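Long-range contact in heat shock protease HtrA (Thermotoga maritima, PDB 1L1J), which probably cleaves proteins as an endopeptidase of the S1C serine protease family during heat stress, represented here by its protease domain: residues G150-T155 / G170-D175. Sequence-based numbering, arbitrary orientation.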
loop_
_atom_site.group_PDB
_atom_site.type_symbol
_atom_site.label_atom_id
_atom_site.label_comp_id
_atom_site.label_asym_id
_atom_site.label_seq_id
_atom_site.Cartn_x
_atom_site.Cartn_y
_atom_site.Cartn_z
ATOM N N GLY A 150 6.262 14.277 0.818
ATOM C CA GLY A 150 6.028 15.210 -0.251
ATOM C C GLY A 150 4.792 16.022 0.075
ATOM O O GLY A 150 4.507 16.336 1.242
ATOM N N VAL A 151 4.020 16.338 -0.948
ATOM C CA VAL A 151 2.839 17.143 -0.716
ATOM C C VAL A 151 1.755 16.716 -1.685
ATOM O O VAL A 151 2.039 15.980 -2.633
ATOM C CB VAL A 151 3.218 18.632 -0.891
ATOM C CG1 VAL A 151 2.849 19.137 -2.284
ATOM C CG2 VAL A 151 2.603 19.427 0.204
ATOM N N VAL A 152 0.516 17.122 -1.462
ATOM C CA VAL A 152 -0.494 16.717 -2.429
ATOM C C VAL A 152 -0.315 17.638 -3.626
ATOM O O VAL A 152 -0.258 18.865 -3.469
ATOM C CB VAL A 152 -1.909 16.828 -1.897
ATOM C CG1 VAL A 152 -2.859 16.311 -2.946
ATOM C CG2 VAL A 152 -2.064 15.994 -0.626
ATOM N N SER A 153 -0.187 17.032 -4.807
ATOM C CA SER A 153 0.042 17.759 -6.052
ATOM C C SER A 153 -1.218 18.026 -6.855
ATOM O O SER A 153 -1.387 19.088 -7.452
ATOM C CB SER A 153 1.010 16.980 -6.942
ATOM O OG SER A 153 2.301 16.909 -6.379
ATOM N N ALA A 154 -2.094 17.039 -6.875
ATOM C CA ALA A 154 -3.320 17.141 -7.627
ATOM C C ALA A 154 -4.218 15.959 -7.262
ATOM O O ALA A 154 -3.755 14.927 -6.760
ATOM C CB ALA A 154 -2.994 17.126 -9.108
ATOM N N THR A 155 -5.513 16.121 -7.506
ATOM C CA THR A 155 -6.480 15.077 -7.212
ATOM C C THR A 155 -7.098 14.639 -8.513
ATOM O O THR A 155 -6.733 15.132 -9.581
ATOM C CB THR A 155 -7.587 15.593 -6.316
ATOM O OG1 THR A 155 -8.061 16.843 -6.835
ATOM C CG2 THR A 155 -7.071 15.800 -4.907
ATOM N N GLY A 170 -8.941 8.641 -11.090
ATOM C CA GLY A 170 -9.379 9.104 -9.777
ATOM C C GLY A 170 -8.242 9.186 -8.771
ATOM O O GLY A 170 -8.469 9.335 -7.570
ATOM N N LEU A 171 -7.011 9.134 -9.266
ATOM C CA LEU A 171 -5.835 9.134 -8.406
ATOM C C LEU A 171 -5.372 10.447 -7.790
ATOM O O LEU A 171 -5.512 11.528 -8.373
ATOM C CB LEU A 171 -4.661 8.520 -9.170
ATOM C CG LEU A 171 -4.921 7.142 -9.780
ATOM C CD1 LEU A 171 -3.753 6.751 -10.662
ATOM C CD2 LEU A 171 -5.157 6.115 -8.670
ATOM N N ILE A 172 -4.816 10.329 -6.591
ATOM C CA ILE A 172 -4.243 11.470 -5.898
ATOM C C ILE A 172 -2.787 11.440 -6.323
ATOM O O ILE A 172 -2.188 10.370 -6.395
ATOM C CB ILE A 172 -4.316 11.318 -4.363
ATOM C CG1 ILE A 172 -5.750 11.599 -3.886
ATOM C CG2 ILE A 172 -3.303 12.263 -3.704
ATOM C CD1 ILE A 172 -6.078 11.141 -2.479
ATOM N N GLN A 173 -2.235 12.608 -6.621
ATOM C CA GLN A 173 -0.838 12.729 -7.040
ATOM C C GLN A 173 -0.009 13.376 -5.915
ATOM O O GLN A 173 -0.522 14.209 -5.161
ATOM C CB GLN A 173 -0.763 13.584 -8.307
ATOM C CG GLN A 173 0.586 13.609 -9.012
ATOM C CD GLN A 173 0.612 14.628 -10.148
ATOM O OE1 GLN A 173 -0.382 14.810 -10.844
ATOM N NE2 GLN A 173 1.750 15.289 -10.340
ATOM N N THR A 174 1.257 12.976 -5.794
ATOM C CA THR A 174 2.168 13.521 -4.770
ATOM C C THR A 174 3.569 13.612 -5.326
ATOM O O THR A 174 3.935 12.887 -6.257
ATOM C CB THR A 174 2.310 12.611 -3.512
ATOM O OG1 THR A 174 1.825 11.294 -3.807
ATOM C CG2 THR A 174 1.573 13.192 -2.330
ATOM N N ASP A 175 4.366 14.502 -4.754
ATOM C CA ASP A 175 5.743 14.589 -5.193
ATOM C C ASP A 175 6.542 13.707 -4.222
ATOM O O ASP A 175 7.775 13.709 -4.227
ATOM C CB ASP A 175 6.242 16.035 -5.214
ATOM C CG ASP A 175 5.856 16.793 -3.992
ATOM O OD1 ASP A 175 5.564 16.160 -2.958
ATOM O OD2 ASP A 175 5.851 18.031 -4.055
HETATM O O HOH W 1 3.590 15.850 -8.440
#
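S153 and Q173 meet through their backbones, S153 N donating to Q173 O at 2.9 Å, while Q173 N gives an equally straight bond to A154 O at 2.8 Å. Two consecutive residues thus face one, and with the psi of S153 at -39° this fits a classic beta bulge. Around it the strand axes depart from antiparallel, at 129°, and approach to 4.5 Å. Beyond the bulge V152 and T174 form a non-hydrogen-bonded pair, their CA atoms 4.8 Å apart. The segments belong to the hairpin of strands 146-160 and 167-174 in the trypsin-like domain, within the sheet that strand 211-215 continues; L171 points away from 150-155, packs on F212 and I214, and lies near the predicted charge-relay residues without touching them. Q173 carries CG anti to its backbone N (chi1 -170°), which runs its extended chain alongside S153 CB. A water bridges its NE2, which donates, to S153 OG, 2.7 Å from each, and OE1 has a weak bond to R157. V152 CG1 meets I172 CG2 at 4.1 Å, the two side chains crossing at a slant. D175 offers the syn side of OD1 to V151 N, though the modelled distance is doubtfully short. With an alanine in place of D175 the carboxylate is gone, and V151 N would probably be left without this acceptor and V151 CG1 without its neighbour OD2, now 3.7 Å away.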